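Side-chain contacts in malonyl CoA-acyl carrier protein transacylase (Staphylococcus aureus, PDB 3IM9), which catalyses transfer of the malonyl group from malonyl-CoA to holo-acyl carrier protein, a step of fatty acid biosynthesis: residues Glu39-Ala44 with Asp51-Met56; Lys153-Asp158 with Asp183-Lys188. All coordinates share one frame; numbering follows the deposited sequence.

Interaction 1. Residues Glu39-Ala44 with Asp51-Met56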
loop_
_atom_site.group_PDB
_atom_site.type_symbol
_atom_site.label_atom_id
_atom_site.label_comp_id
_atom_site.label_asym_id
_atom_site.label_seq_id
_atom_site.Cartn_x
_atom_site.Cartn_y
_atom_site.Cartn_z
ATOM N N GLU A 39 -21.354 -0.738 -8.349
ATOM C CA GLU A 39 -20.798 -0.353 -9.649
ATOM C C GLU A 39 -19.271 -0.651 -9.780
ATOM O O GLU A 39 -18.827 -1.168 -10.816
ATOM C CB GLU A 39 -21.057 1.117 -9.837
ATOM C CG GLU A 39 -20.526 1.623 -11.165
ATOM C CD GLU A 39 -20.954 3.075 -11.463
ATOM O OE1 GLU A 39 -21.439 3.845 -10.528
ATOM O OE2 GLU A 39 -20.773 3.423 -12.669
ATOM N N ILE A 40 -18.548 -0.367 -8.692
ATOM C CA ILE A 40 -17.125 -0.640 -8.679
ATOM C C ILE A 40 -16.891 -2.139 -8.685
ATOM O O ILE A 40 -16.087 -2.674 -9.467
ATOM C CB ILE A 40 -16.438 0.006 -7.474
ATOM C CG1 ILE A 40 -16.479 1.560 -7.506
ATOM C CG2 ILE A 40 -14.964 -0.456 -7.350
ATOM C CD1 ILE A 40 -15.797 2.169 -8.748
ATOM N N LEU A 41 -17.604 -2.860 -7.797
ATOM C CA LEU A 41 -17.365 -4.321 -7.734
ATOM C C LEU A 41 -17.692 -5.006 -9.052
ATOM O O LEU A 41 -16.984 -5.891 -9.480
ATOM C CB LEU A 41 -18.240 -4.864 -6.552
ATOM C CG LEU A 41 -17.686 -4.404 -5.231
ATOM C CD1 LEU A 41 -18.779 -4.499 -4.153
ATOM C CD2 LEU A 41 -16.530 -5.351 -4.717
ATOM N N THR A 42 -18.785 -4.603 -9.704
ATOM C CA THR A 42 -19.170 -5.188 -10.986
ATOM C C THR A 42 -18.225 -4.723 -12.084
ATOM O O THR A 42 -17.906 -5.545 -12.958
ATOM C CB THR A 42 -20.585 -4.712 -11.367
ATOM O OG1 THR A 42 -21.534 -5.270 -10.437
ATOM C CG2 THR A 42 -20.965 -5.152 -12.744
ATOM N N SER A 43 -17.658 -3.523 -11.950
ATOM C CA SER A 43 -16.643 -3.120 -12.960
ATOM C C SER A 43 -15.453 -4.042 -12.917
ATOM O O SER A 43 -14.957 -4.484 -13.922
ATOM C CB SER A 43 -16.221 -1.684 -12.747
ATOM O OG SER A 43 -15.238 -1.260 -13.695
ATOM N N ALA A 44 -14.988 -4.321 -11.699
ATOM C CA ALA A 44 -13.819 -5.207 -11.523
ATOM C C ALA A 44 -14.169 -6.600 -12.073
ATOM O O ALA A 44 -13.380 -7.244 -12.776
ATOM C CB ALA A 44 -13.492 -5.305 -10.023
ATOM N N ASP A 51 -12.213 -14.780 -11.433
ATOM C CA ASP A 51 -13.414 -14.446 -10.681
ATOM C C ASP A 51 -12.995 -13.695 -9.434
ATOM O O ASP A 51 -12.826 -14.249 -8.309
ATOM C CB ASP A 51 -14.204 -15.701 -10.326
ATOM C CG ASP A 51 -15.571 -15.381 -9.841
ATOM O OD1 ASP A 51 -15.830 -14.267 -9.346
ATOM O OD2 ASP A 51 -16.424 -16.309 -9.910
ATOM N N ILE A 52 -12.815 -12.400 -9.639
ATOM C CA ILE A 52 -12.330 -11.535 -8.512
ATOM C C ILE A 52 -13.298 -11.506 -7.335
ATOM O O ILE A 52 -12.900 -11.555 -6.185
ATOM C CB ILE A 52 -12.035 -10.061 -9.008
ATOM C CG1 ILE A 52 -11.502 -9.187 -7.851
ATOM C CG2 ILE A 52 -13.274 -9.533 -9.799
ATOM C CD1 ILE A 52 -10.168 -9.584 -7.386
ATOM N N LEU A 53 -14.602 -11.467 -7.640
ATOM C CA LEU A 53 -15.511 -11.406 -6.519
ATOM C C LEU A 53 -15.575 -12.715 -5.689
ATOM O O LEU A 53 -15.644 -12.652 -4.463
ATOM C CB LEU A 53 -16.957 -10.944 -6.949
ATOM C CG LEU A 53 -16.960 -9.628 -7.759
ATOM C CD1 LEU A 53 -18.426 -9.233 -8.027
ATOM C CD2 LEU A 53 -16.295 -8.495 -6.973
ATOM N N GLU A 54 -15.493 -13.857 -6.381
ATOM C CA GLU A 54 -15.447 -15.146 -5.643
ATOM C C GLU A 54 -14.178 -15.161 -4.791
ATOM O O GLU A 54 -14.205 -15.479 -3.614
ATOM C CB GLU A 54 -15.436 -16.276 -6.639
ATOM C CG GLU A 54 -15.531 -17.657 -5.860
ATOM C CD GLU A 54 -14.322 -18.113 -5.109
ATOM O OE1 GLU A 54 -13.209 -17.905 -5.612
ATOM O OE2 GLU A 54 -14.537 -18.717 -4.040
ATOM N N THR A 55 -13.114 -14.628 -5.394
ATOM C CA THR A 55 -11.803 -14.656 -4.705
ATOM C C THR A 55 -11.837 -13.777 -3.457
ATOM O O THR A 55 -11.321 -14.175 -2.380
ATOM C CB THR A 55 -10.684 -14.267 -5.646
ATOM O OG1 THR A 55 -10.657 -15.188 -6.728
ATOM C CG2 THR A 55 -9.271 -14.380 -4.940
ATOM N N MET A 56 -12.528 -12.616 -3.556
ATOM C CA MET A 56 -12.685 -11.722 -2.418
ATOM C C MET A 56 -13.640 -12.317 -1.324
ATOM O O MET A 56 -13.396 -12.231 -0.105
ATOM C CB MET A 56 -13.255 -10.364 -2.849
ATOM C CG MET A 56 -12.161 -9.602 -3.660
ATOM S SD MET A 56 -12.840 -8.158 -4.468
ATOM C CE MET A 56 -13.166 -7.066 -3.047
#

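Interaction 2. Residues Lys153-Asp158 with Asp183-Lys188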
loop_
_atom_site.group_PDB
_atom_site.type_symbol
_atom_site.label_atom_id
_atom_site.label_comp_id
_atom_site.label_asym_id
_atom_site.label_seq_id
_atom_site.Cartn_x
_atom_site.Cartn_y
_atom_site.Cartn_z
ATOM N N LYS A 153 23.507 -3.932 5.932
ATOM C CA LYS A 153 24.836 -3.713 5.309
ATOM C C LYS A 153 25.842 -4.793 5.713
ATOM O O LYS A 153 26.626 -5.224 4.891
ATOM C CB LYS A 153 25.386 -2.298 5.622
ATOM C CG LYS A 153 24.415 -1.289 5.019
ATOM C CD LYS A 153 24.821 -0.417 3.933
ATOM C CE LYS A 153 24.148 1.026 4.126
ATOM N NZ LYS A 153 23.579 1.477 2.786
ATOM N N SER A 154 25.751 -5.310 6.928
ATOM C CA SER A 154 26.578 -6.403 7.334
ATOM C C SER A 154 26.311 -7.671 6.560
ATOM O O SER A 154 27.242 -8.457 6.250
ATOM C CB SER A 154 26.438 -6.648 8.853
ATOM O OG SER A 154 26.832 -5.475 9.591
ATOM N N LEU A 155 25.016 -7.997 6.387
ATOM C CA LEU A 155 24.718 -9.295 5.773
ATOM C C LEU A 155 24.895 -9.275 4.250
ATOM O O LEU A 155 25.145 -10.340 3.664
ATOM C CB LEU A 155 23.256 -9.709 6.103
ATOM C CG LEU A 155 23.064 -10.397 7.467
ATOM C CD1 LEU A 155 23.779 -9.850 8.616
ATOM C CD2 LEU A 155 21.486 -10.377 7.725
ATOM N N SER A 156 24.715 -8.080 3.653
ATOM C CA SER A 156 24.851 -7.945 2.193
ATOM C C SER A 156 26.298 -8.229 1.826
ATOM O O SER A 156 27.175 -7.588 2.314
ATOM C CB SER A 156 24.443 -6.557 1.729
ATOM O OG SER A 156 23.019 -6.431 1.964
ATOM N N SER A 157 26.486 -9.227 1.001
ATOM C CA SER A 157 27.822 -9.798 0.707
ATOM C C SER A 157 27.696 -10.886 -0.337
ATOM O O SER A 157 26.608 -11.484 -0.557
ATOM C CB SER A 157 28.478 -10.381 1.984
ATOM O OG SER A 157 27.665 -11.383 2.581
ATOM N N ASP A 158 28.836 -11.242 -0.949
ATOM C CA ASP A 158 28.875 -12.426 -1.879
ATOM C C ASP A 158 27.833 -12.215 -3.024
ATOM O O ASP A 158 27.155 -13.213 -3.413
ATOM C CB ASP A 158 28.563 -13.721 -1.131
ATOM C CG ASP A 158 28.917 -14.966 -1.932
ATOM O OD1 ASP A 158 29.824 -14.867 -2.803
ATOM O OD2 ASP A 158 28.262 -16.036 -1.718
ATOM N N ASP A 183 16.865 -15.398 5.281
ATOM C CA ASP A 183 16.762 -16.521 6.212
ATOM C C ASP A 183 17.876 -16.411 7.259
ATOM O O ASP A 183 17.656 -16.809 8.417
ATOM C CB ASP A 183 16.839 -17.812 5.404
ATOM C CG ASP A 183 15.522 -18.126 4.668
ATOM O OD1 ASP A 183 14.492 -17.467 4.952
ATOM O OD2 ASP A 183 15.649 -19.008 3.790
ATOM N N GLU A 184 19.036 -15.886 6.888
ATOM C CA GLU A 184 20.115 -15.698 7.900
ATOM C C GLU A 184 19.634 -14.687 8.929
ATOM O O GLU A 184 19.893 -14.875 10.124
ATOM C CB GLU A 184 21.373 -15.223 7.192
ATOM C CG GLU A 184 22.550 -15.079 8.129
ATOM C CD GLU A 184 23.848 -14.700 7.374
ATOM O OE1 GLU A 184 23.800 -14.532 6.133
ATOM O OE2 GLU A 184 24.890 -14.543 8.066
ATOM N N LEU A 185 18.977 -13.617 8.496
ATOM C CA LEU A 185 18.427 -12.632 9.449
ATOM C C LEU A 185 17.363 -13.245 10.358
ATOM O O LEU A 185 17.289 -12.928 11.552
ATOM C CB LEU A 185 17.910 -11.436 8.689
ATOM C CG LEU A 185 17.417 -10.335 9.592
ATOM C CD1 LEU A 185 18.487 -9.862 10.560
ATOM C CD2 LEU A 185 16.876 -9.150 8.726
ATOM N N VAL A 186 16.449 -14.013 9.764
ATOM C CA VAL A 186 15.426 -14.733 10.540
ATOM C C VAL A 186 16.157 -15.570 11.652
ATOM O O VAL A 186 15.704 -15.541 12.817
ATOM C CB VAL A 186 14.546 -15.629 9.633
ATOM C CG1 VAL A 186 13.645 -16.518 10.568
ATOM C CG2 VAL A 186 13.686 -14.720 8.769
ATOM N N GLU A 187 17.188 -16.287 11.251
ATOM C CA GLU A 187 17.865 -17.213 12.221
ATOM C C GLU A 187 18.583 -16.427 13.293
ATOM O O GLU A 187 18.458 -16.820 14.469
ATOM C CB GLU A 187 18.900 -18.057 11.503
ATOM C CG GLU A 187 18.228 -19.070 10.610
ATOM C CD GLU A 187 19.226 -19.771 9.689
ATOM O OE1 GLU A 187 18.756 -20.702 8.998
ATOM O OE2 GLU A 187 20.439 -19.402 9.644
ATOM N N LYS A 188 19.289 -15.361 12.911
ATOM C CA LYS A 188 20.106 -14.606 13.865
ATOM C C LYS A 188 19.420 -13.443 14.501
ATOM O O LYS A 188 20.010 -12.796 15.408
ATOM C CB LYS A 188 21.385 -14.031 13.169
ATOM C CG LYS A 188 22.143 -15.164 12.620
ATOM C CD LYS A 188 23.447 -14.612 11.993
ATOM C CE LYS A 188 24.363 -14.000 13.038
ATOM N NZ LYS A 188 25.826 -13.988 12.585
HETATM O O HOH W 1 25.986 -12.967 5.160
#

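Interaction 1. Residues Glu39-Ala44 with Asp51-Met56
Leu41 and Leu53 both hold CG anti to the carbonyl carbon (chi1 -70° in Leu41), which sends each branched end into the gap between helices 35-47 and 52-57. There the two leucines meet obliquely through one methyl each, Leu41 CD2 lying 3.9 Å from Leu53 CD2. Leu53 CD2 also rests on the backbone of helix 35-47, 3.7 Å from Leu41 O. Met56 comes in from the following turn: its chain bends at chi3 (70°) and brings Met56 CE to 4.1 Å from Leu41 CD2, so this one leucine methyl touches two residues. The two helices belong to the larger, alpha/beta-hydrolase-like part of the FabD fold, the short segments running at 115° to each other; helix 67-84 covers Leu41, Ala44 and Met56, helix 112-128 also borders helix 35-47, and Phe31 lies against both leucines. One turn after Leu41, Ala44 brings its small side chain up to Ile52, Ala44 CB to Ile52 CG2 4.2 Å, and the same Ile52 methyl lies against Ala44 O. Asp51 is the N-cap of the second helix; Asp51 OD1 accepts from Glu54 N at 3.0 Å, the donor standing above the carboxylate plane. Asp51 O is gripped twice, by Thr55 N and by Thr55 OG1.

Interaction 2. Residues Lys153-Asp158 with Asp183-Lys188
Glu184 and Leu185, neighbours on helix 179-188, both reach Leu155, the last residue of helix 145-155, but each does so in a different way. Asp183, one residue before them, faces another partner, its carboxylate forming a salt bridge with Lys179 one turn earlier in the same helix. Glu184 points toward the opposite segment with its chain extended, CG anti to the backbone N (chi1 -177°) and CD anti to CA, so that the carboxylate is carried out to the end of the other helix. Glu184 CD comes to 4.4 Å from Leu155 CG, a loose contact at the margin. The polar link runs through one water, which donates to Glu184 OE1 at 2.9 Å and to Leu155 O at 3.1 Å. Ser157 OG is a second donor to Leu155 O, 2.9 Å away and 48° out of the carbonyl plane, just where the chain leaves the helix at Ser156. Leu185 supplies the apolar half. Leu185 CB lies 3.9 Å and Leu185 CD1 4.2 Å from Leu155 CD2, the two side chains crossing at about a right angle. Ile162 of strand 162-169 touches both leucines, and Val197 of strand 196-199 also meets Leu185, so the pair sits on the antiparallel sheet of the ferredoxin-like small subdomain of the FabD family, with both helices on one face of it. Val186, next in sequence, turns to Val197 and Pro199, while Lys188 N closes the helical turn on Glu184 O. With no direct hydrogen bond between the segments, the helices meet through a leucine pair next to the sheet and a water-bridged carboxylate beside it; the water gives a hydrogen to each of two acceptors, joining groups that could not bond each other directly unless the carboxylate were protonated.

Interactions 1 and 2 lie on opposite sides of the chain's centre, about 41 Å between their centres and about 26 Å between nearest atoms, and share no helix. Both join two helices of the acyl transferase domain and both lie away from the probable catalytic Ser97 and His207 and from the calcium site. Interaction 1 is the more buried: four of its five touching residues are buried, its side-chain contacts are all apolar, and other helices pack around it. Interaction 2 is smaller and only partly buried, lying on the sheet of the small subdomain; beside its leucines it adds a water-bridged carboxylate, where interaction 1 relies on methyl packing alone.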